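Local coordinates for protein glycosyl hydrolase (Rhizobium leguminosarum bv. trifolii, PDB 5NDX) that probably hydrolyses O-glycosidic bonds as a family 39 glycoside hydrolase, a bacterial orthologue of human alpha-L-iduronidase, at residues A603-A606 with R612-E615; H496-V501 with R607-R612; E579-A584 with F591-P596. The protein carries 2 engineered substitutions. All blocks are in the same frame, centred on the assembly; numbering follows the deposited sequence.

Interaction 1 (A603-A606 with R612-E615); sequences AVCA and RRSE. With SO4 (sulfate ion), chain G.
A606 and S614 are joined by two hydrogen bonds of different character. S614 N donates to A606 O over 2.7 Å, whereas A606 N donates to the hydroxyl S614 OG at 3.0 Å, a side-chain oxygen doing the work of a strand carbonyl. With a chi1 of 48°, S614 OG sits between its own backbone N and carbonyl carbon, on the side facing A606; the same oxygen is hydrogen-bonded to L616 O. R613 CA also makes a CA-H...O contact with A606 O, 3.3 Å away. The contact lies just inside the hairpin that links strand 601-607 to strand 618-620, in the C-terminal beta-sandwich, which resembles a fibronectin type III domain. The apolar packing comes from C605, whose SG forms the disulfide with C617. The aliphatic part of R613 runs alongside it, R613 CD lying 3.7 Å from C605 CB and just as near SG. Beyond CD the R613 chain bends at chi3, and the placement of its guanidinium is doubtful; as modelled, NE makes a weak hydrogen bond to SO4 O4 (3.4 Å), a sulfate probably taken from the crystallisation liquor and also bound by R607.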
ATOM      1  N   ALA A 603     -23.904  -3.745 -12.398  1.00 42.42           N
ATOM      2  CA  ALA A 603     -23.455  -2.608 -13.213  1.00 42.88           C
ATOM      3  C   ALA A 603     -22.615  -1.657 -12.318  1.00 42.70           C
ATOM      4  O   ALA A 603     -22.909  -1.523 -11.127  1.00 42.80           O
ATOM      5  CB  ALA A 603     -24.643  -1.851 -13.794  1.00 42.71           C
ATOM      6  N   VAL A 604     -21.546  -1.083 -12.869  1.00 40.52           N
ATOM      7  CA  VAL A 604     -20.740  -0.094 -12.178  1.00 41.03           C
ATOM      8  C   VAL A 604     -20.757   1.201 -12.992  1.00 41.35           C
ATOM      9  O   VAL A 604     -20.530   1.143 -14.203  1.00 40.25           O
ATOM     10  CB  VAL A 604     -19.308  -0.620 -11.949  1.00 40.71           C
ATOM     11  CG1 VAL A 604     -18.493   0.418 -11.218  1.00 42.33           C
ATOM     12  CG2 VAL A 604     -19.340  -1.879 -11.106  1.00 41.82           C
ATOM     13  N   CYS A 605     -21.073   2.333 -12.339  1.00 39.64           N
ATOM     14  CA  CYS A 605     -21.092   3.669 -12.933  1.00 41.48           C
ATOM     15  C   CYS A 605     -20.000   4.507 -12.301  1.00 40.80           C
ATOM     16  O   CYS A 605     -19.749   4.375 -11.113  1.00 38.96           O
ATOM     17  CB  CYS A 605     -22.454   4.344 -12.672  1.00 48.42           C
ATOM     18  SG  CYS A 605     -23.826   3.255 -13.236  1.00 70.57           S
ATOM     19  N   ALA A 606     -19.365   5.380 -13.073  1.00 39.09           N
ATOM     20  CA  ALA A 606     -18.493   6.396 -12.528  1.00 38.80           C
ATOM     21  C   ALA A 606     -19.298   7.668 -12.373  1.00 40.27           C
ATOM     22  O   ALA A 606     -20.236   7.891 -13.148  1.00 39.46           O
ATOM     23  CB  ALA A 606     -17.274   6.617 -13.393  1.00 37.18           C
ATOM     24  N   ARG A 612     -22.069  14.179 -12.373  1.00 42.71           N
ATOM     25  CA  ARG A 612     -22.401  13.547 -13.648  1.00 43.88           C
ATOM     26  C   ARG A 612     -22.017  12.062 -13.667  1.00 44.22           C
ATOM     27  O   ARG A 612     -20.915  11.709 -13.290  1.00 45.61           O
ATOM     28  CB  ARG A 612     -21.730  14.275 -14.803  1.00 44.12           C
ATOM     29  CG  ARG A 612     -22.194  15.725 -14.924  1.00 45.95           C
ATOM     30  CD  ARG A 612     -21.402  16.487 -15.983  1.00 46.12           C
ATOM     31  NE  ARG A 612     -19.998  16.619 -15.552  1.00 47.99           N
ATOM     32  CZ  ARG A 612     -19.223  17.682 -15.749  1.00 46.66           C
ATOM     33  NH1 ARG A 612     -19.662  18.759 -16.367  1.00 45.96           N
ATOM     34  NH2 ARG A 612     -17.960  17.644 -15.357  1.00 46.96           N
ATOM     35  N   ARG A 613     -22.934  11.230 -14.120  1.00 44.09           N
ATOM     36  CA  ARG A 613     -22.724   9.799 -14.293  1.00 47.93           C
ATOM     37  C   ARG A 613     -22.068   9.504 -15.607  1.00 44.27           C
ATOM     38  O   ARG A 613     -22.355  10.155 -16.584  1.00 44.35           O
ATOM     39  CB  ARG A 613     -24.043   9.033 -14.233  1.00 51.93           C
ATOM     40  CG  ARG A 613     -23.808   7.578 -13.857  1.00 59.80           C
ATOM     41  CD  ARG A 613     -25.048   6.664 -13.824  1.00 63.65           C
ATOM     42  NE  ARG A 613     -25.942   6.604 -14.988  1.00 68.77           N
ATOM     43  CZ  ARG A 613     -25.623   6.322 -16.248  1.00 71.25           C
ATOM     44  NH1 ARG A 613     -24.375   6.133 -16.628  1.00 74.59           N
ATOM     45  NH2 ARG A 613     -26.574   6.276 -17.168  1.00 73.63           N
ATOM     46  N   SER A 614     -21.188   8.512 -15.645  1.00 43.14           N
ATOM     47  CA  SER A 614     -20.607   8.067 -16.919  1.00 45.33           C
ATOM     48  C   SER A 614     -21.797   7.596 -17.738  1.00 53.94           C
ATOM     49  O   SER A 614     -22.591   6.804 -17.227  1.00 49.86           O
ATOM     50  CB  SER A 614     -19.601   6.932 -16.751  1.00 41.48           C
ATOM     51  OG  SER A 614     -20.115   5.901 -15.933  1.00 38.07           O
ATOM     52  N   GLU A 615     -21.957   8.173 -18.943  1.00 65.72           N
ATOM     53  CA  GLU A 615     -23.073   7.866 -19.900  1.00 73.90           C
ATOM     54  C   GLU A 615     -23.315   6.348 -20.120  1.00 72.88           C
ATOM     55  O   GLU A 615     -24.441   5.885 -20.291  1.00 76.48           O
ATOM     56  CB  GLU A 615     -22.808   8.551 -21.253  1.00 80.68           C
ATOM     57  CG  GLU A 615     -23.286  10.000 -21.300  1.00 88.68           C
ATOM     58  CD  GLU A 615     -22.652  10.800 -22.431  1.00 95.15           C
ATOM     59  OE1 GLU A 615     -22.729  12.048 -22.384  1.00 96.06           O
ATOM     60  OE2 GLU A 615     -22.068  10.190 -23.360  1.00 99.77           O
TER
HETATM   61  S   SO4 G 706     -28.231   9.857 -13.121  1.00118.48           S
HETATM   62  O1  SO4 G 706     -29.338  10.848 -13.126  1.00122.87           O
HETATM   63  O2  SO4 G 706     -26.937  10.568 -13.030  1.00117.46           O
HETATM   64  O3  SO4 G 706     -28.388   8.952 -11.959  1.00117.42           O
HETATM   65  O4  SO4 G 706     -28.264   9.061 -14.370  1.00120.73           O

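Interaction 2 (H496-V501 with R607-R612); sequences HPISVV and RDAFGR. Unlike the reference sequence in segment 607-612: R607 (reference His). With SO4 (sulfate ion), chain G.
A609 and F610, at the tip of a turn, pack on I498 and V500 of segment 496-501 without any hydrogen bond between the two segments. The loop enters through R607, a histidine in the reference sequence, whose extended chain carries its guanidinium to the sulfate. The anion is met at the guanidinium edge, NH1 donating to SO4 O2 (2.8 Å) and NH2 to SO4 O3 (2.6 Å); NH1 also bonds weakly to G611 O. D608 then organises the turn: OD1 receives R612 N at 2.9 Å and, weakly, F610 N. At A609 the carbonyl O lies 3.3 Å from I498 CG2, and the same methyl packs against A609 CB; A609 also touches A439 and C441 of the neighbouring strand. F610 begins by pointing away, but a chi1 of -57° sets CG anti to the carbonyl carbon and brings the ring back, so that V500 CG1 meets its edge, 4.0 Å from CD2. G611, with its positive phi of 79°, takes the bulge position after the type I turn. R612 closes the turn side-on, NE (2.8 Å) and NH2 (3.0 Å) both gripping D608 OD2, with F610 CB over one guanidinium face; D527 is a second partner of NH2. The bonds G611 N to D608 O and D608 N to R612 O close a type I turn followed by a G1 bulge, the combination found in 3:5 hairpins; the turn rests here on strand 493-503, the margin of the large nine-stranded sheet.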
ATOM      1  N   HIS A 496     -17.979  16.282   4.272  1.00 32.40           N
ATOM      2  CA  HIS A 496     -19.211  17.007   3.930  1.00 33.66           C
ATOM      3  C   HIS A 496     -19.554  16.672   2.478  1.00 34.69           C
ATOM      4  O   HIS A 496     -18.686  16.181   1.722  1.00 32.39           O
ATOM      5  CB  HIS A 496     -19.011  18.520   3.986  1.00 33.43           C
ATOM      6  CG  HIS A 496     -18.580  19.004   5.315  1.00 33.63           C
ATOM      7  ND1 HIS A 496     -19.420  18.991   6.404  1.00 34.41           N
ATOM      8  CD2 HIS A 496     -17.385  19.456   5.760  1.00 33.59           C
ATOM      9  CE1 HIS A 496     -18.755  19.410   7.467  1.00 33.38           C
ATOM     10  NE2 HIS A 496     -17.527  19.703   7.102  1.00 33.54           N
ATOM     11  N   PRO A 497     -20.794  16.963   2.083  1.00 36.93           N
ATOM     12  CA  PRO A 497     -21.155  16.776   0.686  1.00 36.68           C
ATOM     13  C   PRO A 497     -20.295  17.646  -0.215  1.00 35.15           C
ATOM     14  O   PRO A 497     -19.836  18.706   0.181  1.00 33.70           O
ATOM     15  CB  PRO A 497     -22.630  17.212   0.631  1.00 37.81           C
ATOM     16  CG  PRO A 497     -23.147  16.840   1.988  1.00 40.26           C
ATOM     17  CD  PRO A 497     -21.997  17.187   2.937  1.00 38.20           C
ATOM     18  N   ILE A 498     -19.966  17.108  -1.370  1.00 35.18           N
ATOM     19  CA  ILE A 498     -19.107  17.819  -2.315  1.00 36.37           C
ATOM     20  C   ILE A 498     -19.759  19.185  -2.599  1.00 36.62           C
ATOM     21  O   ILE A 498     -20.962  19.281  -2.788  1.00 35.06           O
ATOM     22  CB  ILE A 498     -18.951  16.985  -3.622  1.00 36.88           C
ATOM     23  CG1 ILE A 498     -18.119  15.716  -3.338  1.00 38.19           C
ATOM     24  CG2 ILE A 498     -18.328  17.805  -4.756  1.00 37.25           C
ATOM     25  CD1 ILE A 498     -18.166  14.704  -4.476  1.00 39.55           C
ATOM     26  N   SER A 499     -18.975  20.234  -2.594  1.00 36.87           N
ATOM     27  CA  SER A 499     -19.507  21.500  -3.029  1.00 39.88           C
ATOM     28  C   SER A 499     -18.901  21.995  -4.355  1.00 37.76           C
ATOM     29  O   SER A 499     -17.724  21.782  -4.642  1.00 37.95           O
ATOM     30  CB  SER A 499     -19.398  22.521  -1.918  1.00 43.45           C
ATOM     31  OG  SER A 499     -18.170  22.614  -1.375  1.00 42.91           O
ATOM     32  N   VAL A 500     -19.734  22.611  -5.171  1.00 34.12           N
ATOM     33  CA  VAL A 500     -19.288  23.168  -6.424  1.00 34.35           C
ATOM     34  C   VAL A 500     -19.248  24.688  -6.287  1.00 33.88           C
ATOM     35  O   VAL A 500     -20.200  25.326  -5.829  1.00 32.83           O
ATOM     36  CB  VAL A 500     -20.220  22.691  -7.583  1.00 35.71           C
ATOM     37  CG1 VAL A 500     -19.853  23.320  -8.908  1.00 35.91           C
ATOM     38  CG2 VAL A 500     -20.176  21.183  -7.708  1.00 36.29           C
ATOM     39  N   VAL A 501     -18.135  25.277  -6.658  1.00 35.89           N
ATOM     40  CA  VAL A 501     -17.921  26.714  -6.435  1.00 38.13           C
ATOM     41  C   VAL A 501     -17.614  27.349  -7.814  1.00 41.36           C
ATOM     42  O   VAL A 501     -16.785  26.847  -8.596  1.00 36.46           O
ATOM     43  CB  VAL A 501     -16.724  26.927  -5.483  1.00 39.29           C
ATOM     44  CG1 VAL A 501     -16.394  28.395  -5.362  1.00 43.70           C
ATOM     45  CG2 VAL A 501     -17.059  26.403  -4.077  1.00 36.81           C
ATOM     46  N   ARG A 607     -18.990   8.431 -11.314  1.00 37.56           N
ATOM     47  CA  ARG A 607     -19.570   9.743 -11.034  1.00 40.31           C
ATOM     48  C   ARG A 607     -18.455  10.734 -10.764  1.00 38.24           C
ATOM     49  O   ARG A 607     -17.540  10.434 -10.006  1.00 37.27           O
ATOM     50  CB  ARG A 607     -20.492   9.718  -9.838  1.00 44.79           C
ATOM     51  CG  ARG A 607     -21.886   9.256 -10.172  1.00 53.27           C
ATOM     52  CD  ARG A 607     -22.929   9.831  -9.221  1.00 60.20           C
ATOM     53  NE  ARG A 607     -24.177   9.141  -9.532  1.00 64.25           N
ATOM     54  CZ  ARG A 607     -25.046   9.509 -10.469  1.00 68.83           C
ATOM     55  NH1 ARG A 607     -24.871  10.625 -11.166  1.00 71.41           N
ATOM     56  NH2 ARG A 607     -26.126   8.764 -10.695  1.00 70.22           N
ATOM     57  N   ASP A 608     -18.493  11.875 -11.429  1.00 35.26           N
ATOM     58  CA  ASP A 608     -17.507  12.876 -11.183  1.00 36.41           C
ATOM     59  C   ASP A 608     -17.984  13.750 -10.019  1.00 37.04           C
ATOM     60  O   ASP A 608     -19.112  13.606  -9.522  1.00 35.07           O
ATOM     61  CB  ASP A 608     -17.165  13.673 -12.432  1.00 38.08           C
ATOM     62  CG  ASP A 608     -18.311  14.533 -12.959  1.00 38.98           C
ATOM     63  OD1 ASP A 608     -19.285  14.808 -12.234  1.00 39.84           O
ATOM     64  OD2 ASP A 608     -18.194  14.936 -14.146  1.00 41.61           O
ATOM     65  N   ALA A 609     -17.145  14.680  -9.625  1.00 37.20           N
ATOM     66  CA  ALA A 609     -17.473  15.508  -8.467  1.00 37.88           C
ATOM     67  C   ALA A 609     -18.575  16.548  -8.772  1.00 39.63           C
ATOM     68  O   ALA A 609     -19.126  17.144  -7.856  1.00 39.42           O
ATOM     69  CB  ALA A 609     -16.206  16.164  -7.930  1.00 37.65           C
ATOM     70  N   PHE A 610     -18.945  16.717 -10.048  1.00 38.50           N
ATOM     71  CA  PHE A 610     -20.045  17.586 -10.413  1.00 38.78           C
ATOM     72  C   PHE A 610     -21.375  16.821 -10.456  1.00 40.93           C
ATOM     73  O   PHE A 610     -22.331  17.348 -10.923  1.00 41.79           O
ATOM     74  CB  PHE A 610     -19.720  18.317 -11.726  1.00 37.70           C
ATOM     75  CG  PHE A 610     -18.459  19.107 -11.634  1.00 37.28           C
ATOM     76  CD1 PHE A 610     -17.240  18.503 -11.829  1.00 37.83           C
ATOM     77  CD2 PHE A 610     -18.484  20.429 -11.236  1.00 38.81           C
ATOM     78  CE1 PHE A 610     -16.065  19.205 -11.691  1.00 37.14           C
ATOM     79  CE2 PHE A 610     -17.304  21.135 -11.072  1.00 37.42           C
ATOM     80  CZ  PHE A 610     -16.103  20.516 -11.296  1.00 37.14           C
ATOM     81  N   GLY A 611     -21.423  15.584  -9.962  1.00 42.43           N
ATOM     82  CA  GLY A 611     -22.608  14.760 -10.010  1.00 43.97           C
ATOM     83  C   GLY A 611     -22.916  14.071 -11.355  1.00 44.86           C
ATOM     84  O   GLY A 611     -23.917  13.411 -11.452  1.00 45.25           O
ATOM     85  N   ARG A 612     -22.069  14.179 -12.373  1.00 42.71           N
ATOM     86  CA  ARG A 612     -22.401  13.547 -13.648  1.00 43.88           C
ATOM     87  C   ARG A 612     -22.017  12.062 -13.667  1.00 44.22           C
ATOM     88  O   ARG A 612     -20.915  11.709 -13.290  1.00 45.61           O
ATOM     89  CB  ARG A 612     -21.730  14.275 -14.803  1.00 44.12           C
ATOM     90  CG  ARG A 612     -22.194  15.725 -14.924  1.00 45.95           C
ATOM     91  CD  ARG A 612     -21.402  16.487 -15.983  1.00 46.12           C
ATOM     92  NE  ARG A 612     -19.998  16.619 -15.552  1.00 47.99           N
ATOM     93  CZ  ARG A 612     -19.223  17.682 -15.749  1.00 46.66           C
ATOM     94  NH1 ARG A 612     -19.662  18.759 -16.367  1.00 45.96           N
ATOM     95  NH2 ARG A 612     -17.960  17.644 -15.357  1.00 46.96           N
TER
HETATM   96  S   SO4 G 706     -28.231   9.857 -13.121  1.00118.48           S
HETATM   97  O1  SO4 G 706     -29.338  10.848 -13.126  1.00122.87           O
HETATM   98  O2  SO4 G 706     -26.937  10.568 -13.030  1.00117.46           O
HETATM   99  O3  SO4 G 706     -28.388   8.952 -11.959  1.00117.42           O
HETATM  100  O4  SO4 G 706     -28.264   9.061 -14.370  1.00120.73           O

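Interaction 3 (E579-A584 with F591-P596); sequences EKVSSA and FLHMSP. Unlike the reference sequence in segment 579-584: S583 (reference Pro).
F591 and H593 both carry CG anti to the backbone N (chi1 -180° and -171°), and this brings their two rings, two positions apart on strand 590-594, to V581 and S582. The CB of H593 does not itself aim at segment 579-584, and the torsion carries the imidazole there. V581 adopts an unusual chi1 of 111°, away from the staggered values, which suggests some strain or an uncertain placement of its methyls; as modelled, both reach H593. CG1 of V581 lies over one face of the imidazole, 3.4 Å from H593 CD2, a tight packing distance, while V581 CG2 comes within 3.5 Å of H593 NE2. The two side chains cross at about a right angle. On its other nitrogen, ND1, the imidazole is hydrogen-bonded to the hydroxyl of Y602, whose ring stands roughly perpendicular to it, and this bond should fix the rotation of the ring that V581 covers.

F591 approaches with the far end of its ring. CE2 touches V581 CG1 at 3.8 Å, CZ lies 3.7 Å from S582 CA, and CE1 rests against S582 CB (3.9 Å). The hydroxyl S582 OG is bonded to V569 N, and F591 also packs on V569. Replacing F591 by an alanine is likely to open a gap beside V581 CG1 and leave the backbone at S582 without its apolar cover. No hydrogen bond joins the two segments; V581 and S582 lie in the loop after strand 579-580, and side chains of strand 590-594 in the other sheet pack against them. Strand 579-580 is an outer strand of the four-stranded sheet and strand 590-594 an outer strand of the three-stranded one, and the chain crosses from one to the other between them: the contact corresponds to the C'-to-E crossing of a fibronectin type III-like beta-sandwich.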
ATOM      1  N   GLU A 579     -30.836  -1.013  -9.480  1.00 59.94           N
ATOM      2  CA  GLU A 579     -30.941  -0.239  -8.248  1.00 60.26           C
ATOM      3  C   GLU A 579     -29.556  -0.229  -7.596  1.00 54.42           C
ATOM      4  O   GLU A 579     -28.834  -1.237  -7.662  1.00 49.85           O
ATOM      5  CB  GLU A 579     -31.946  -0.874  -7.294  1.00 64.75           C
ATOM      6  CG  GLU A 579     -33.363  -1.008  -7.857  1.00 74.42           C
ATOM      7  CD  GLU A 579     -34.307  -1.784  -6.941  1.00 78.69           C
ATOM      8  OE1 GLU A 579     -34.137  -1.724  -5.704  1.00 85.18           O
ATOM      9  OE2 GLU A 579     -35.234  -2.450  -7.456  1.00 86.13           O
ATOM     10  N   LYS A 580     -29.226   0.880  -6.945  1.00 49.06           N
ATOM     11  CA  LYS A 580     -27.946   1.042  -6.274  1.00 49.74           C
ATOM     12  C   LYS A 580     -27.857   0.178  -5.053  1.00 48.83           C
ATOM     13  O   LYS A 580     -28.780   0.104  -4.284  1.00 51.99           O
ATOM     14  CB  LYS A 580     -27.670   2.489  -5.853  1.00 49.94           C
ATOM     15  CG  LYS A 580     -26.226   2.689  -5.396  1.00 53.41           C
ATOM     16  CD  LYS A 580     -25.865   4.155  -5.175  1.00 56.85           C
ATOM     17  CE  LYS A 580     -26.145   4.545  -3.750  1.00 61.36           C
ATOM     18  NZ  LYS A 580     -26.357   6.000  -3.726  1.00 70.13           N
ATOM     19  N   VAL A 581     -26.705  -0.439  -4.878  1.00 47.02           N
ATOM     20  CA  VAL A 581     -26.448  -1.424  -3.837  1.00 47.47           C
ATOM     21  C   VAL A 581     -25.174  -1.054  -3.006  1.00 48.72           C
ATOM     22  O   VAL A 581     -24.972  -1.544  -1.914  1.00 49.62           O
ATOM     23  CB  VAL A 581     -26.384  -2.747  -4.611  1.00 51.69           C
ATOM     24  CG1 VAL A 581     -24.994  -3.395  -4.676  1.00 50.71           C
ATOM     25  CG2 VAL A 581     -27.567  -3.649  -4.299  1.00 50.88           C
ATOM     26  N   SER A 582     -24.328  -0.164  -3.513  1.00 45.13           N
ATOM     27  CA  SER A 582     -23.206   0.352  -2.746  1.00 43.71           C
ATOM     28  C   SER A 582     -23.737   1.433  -1.778  1.00 44.97           C
ATOM     29  O   SER A 582     -24.691   2.141  -2.077  1.00 48.54           O
ATOM     30  CB  SER A 582     -22.147   0.887  -3.719  1.00 40.37           C
ATOM     31  OG  SER A 582     -22.718   1.716  -4.710  1.00 36.34           O
ATOM     32  N   SER A 583     -23.153   1.558  -0.607  1.00 46.50           N
ATOM     33  CA  SER A 583     -23.713   2.487   0.394  1.00 49.46           C
ATOM     34  C   SER A 583     -22.953   3.801   0.285  1.00 51.33           C
ATOM     35  O   SER A 583     -23.516   4.814  -0.087  1.00 66.33           O
ATOM     36  CB  SER A 583     -23.721   1.869   1.802  1.00 47.94           C
ATOM     37  OG  SER A 583     -22.530   1.133   2.040  1.00 47.78           O
ATOM     38  N   ALA A 584     -21.660   3.765   0.467  1.00 46.95           N
ATOM     39  CA  ALA A 584     -20.827   4.955   0.314  1.00 45.64           C
ATOM     40  C   ALA A 584     -20.263   4.997  -1.109  1.00 44.67           C
ATOM     41  O   ALA A 584     -20.015   3.955  -1.683  1.00 44.24           O
ATOM     42  CB  ALA A 584     -19.694   4.886   1.312  1.00 47.21           C
ATOM     43  N   PHE A 591     -15.557  -3.809  -4.899  1.00 33.77           N
ATOM     44  CA  PHE A 591     -16.732  -3.815  -4.046  1.00 33.78           C
ATOM     45  C   PHE A 591     -17.179  -5.209  -3.683  1.00 33.10           C
ATOM     46  O   PHE A 591     -17.341  -6.052  -4.546  1.00 32.69           O
ATOM     47  CB  PHE A 591     -17.866  -3.053  -4.732  1.00 34.30           C
ATOM     48  CG  PHE A 591     -19.131  -3.001  -3.927  1.00 34.90           C
ATOM     49  CD1 PHE A 591     -19.221  -2.200  -2.802  1.00 36.00           C
ATOM     50  CD2 PHE A 591     -20.228  -3.807  -4.259  1.00 36.37           C
ATOM     51  CE1 PHE A 591     -20.414  -2.142  -2.041  1.00 35.73           C
ATOM     52  CE2 PHE A 591     -21.401  -3.764  -3.489  1.00 36.46           C
ATOM     53  CZ  PHE A 591     -21.493  -2.923  -2.381  1.00 35.15           C
ATOM     54  N   LEU A 592     -17.373  -5.455  -2.396  1.00 33.60           N
ATOM     55  CA  LEU A 592     -17.913  -6.710  -1.924  1.00 33.83           C
ATOM     56  C   LEU A 592     -19.439  -6.595  -1.758  1.00 35.13           C
ATOM     57  O   LEU A 592     -19.903  -5.777  -0.973  1.00 35.37           O
ATOM     58  CB  LEU A 592     -17.241  -7.189  -0.597  1.00 34.92           C
ATOM     59  CG  LEU A 592     -17.908  -8.577  -0.416  1.00 37.69           C
ATOM     60  CD1 LEU A 592     -17.006  -9.747  -0.697  1.00 39.96           C
ATOM     61  CD2 LEU A 592     -18.872  -8.769   0.703  1.00 38.41           C
ATOM     62  N   HIS A 593     -20.222  -7.373  -2.526  1.00 35.25           N
ATOM     63  CA  HIS A 593     -21.684  -7.374  -2.388  1.00 37.79           C
ATOM     64  C   HIS A 593     -22.178  -8.620  -1.658  1.00 39.01           C
ATOM     65  O   HIS A 593     -21.811  -9.728  -2.048  1.00 40.15           O
ATOM     66  CB  HIS A 593     -22.366  -7.381  -3.772  1.00 42.04           C
ATOM     67  CG  HIS A 593     -23.844  -7.154  -3.687  1.00 43.48           C
ATOM     68  ND1 HIS A 593     -24.763  -7.883  -4.417  1.00 43.44           N
ATOM     69  CD2 HIS A 593     -24.562  -6.306  -2.904  1.00 42.95           C
ATOM     70  CE1 HIS A 593     -25.982  -7.444  -4.138  1.00 43.17           C
ATOM     71  NE2 HIS A 593     -25.893  -6.506  -3.208  1.00 44.08           N
ATOM     72  N   MET A 594     -23.020  -8.438  -0.654  1.00 40.72           N
ATOM     73  CA  MET A 594     -23.589  -9.514   0.171  0.50 44.11           C
ATOM     74  C   MET A 594     -24.994  -9.903  -0.358  1.00 44.18           C
ATOM     75  O   MET A 594     -25.793  -9.019  -0.709  1.00 42.25           O
ATOM     76  CB  MET A 594     -23.711  -9.030   1.633  0.50 46.88           C
ATOM     77  CG  MET A 594     -22.443  -8.373   2.230  0.50 48.72           C
ATOM     78  SD  MET A 594     -22.635  -7.643   3.900  0.50 51.63           S
ATOM     79  CE  MET A 594     -22.777  -9.183   4.809  0.50 52.81           C
ATOM     80  N   SER A 595     -25.284 -11.200  -0.398  1.00 46.49           N
ATOM     81  CA  SER A 595     -26.635 -11.729  -0.712  1.00 48.28           C
ATOM     82  C   SER A 595     -27.189 -11.232  -2.044  1.00 47.13           C
ATOM     83  O   SER A 595     -28.154 -10.497  -2.074  1.00 48.72           O
ATOM     84  CB  SER A 595     -27.584 -11.379   0.438  1.00 50.36           C
ATOM     85  OG  SER A 595     -27.038 -11.895   1.644  1.00 51.21           O
ATOM     86  N   PRO A 596     -26.543 -11.586  -3.148  1.00 45.72           N
ATOM     87  CA  PRO A 596     -27.117 -11.202  -4.421  1.00 51.40           C
ATOM     88  C   PRO A 596     -28.491 -11.859  -4.636  1.00 53.33           C
ATOM     89  O   PRO A 596     -28.671 -13.000  -4.235  1.00 53.34           O
ATOM     90  CB  PRO A 596     -26.131 -11.774  -5.438  1.00 48.80           C
ATOM     91  CG  PRO A 596     -25.470 -12.892  -4.742  1.00 48.00           C
ATOM     92  CD  PRO A 596     -25.385 -12.471  -3.310  1.00 47.01           C
TER

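Interactions 1 and 2 belong to one hairpin region, its arms and its turn: they share R612, touch each other through R613 and R607, and both reach the same sulfate. Interaction 1 is the more buried and is held by hydrogen bonds, one between backbones and one from a backbone N-H to a serine hydroxyl. Interaction 2, partly buried, is apolar across its segments and joins sequence about a hundred residues apart, linking the C-terminal sandwich to the large sheet; its polar bonds shape the turn itself. Interaction 3, about 15 Å from interaction 1 between centres and with no touch, is also partly buried and side-chain in character, but spans the two sheets of the sandwich, one of which contains strand 601-607 of interaction 1.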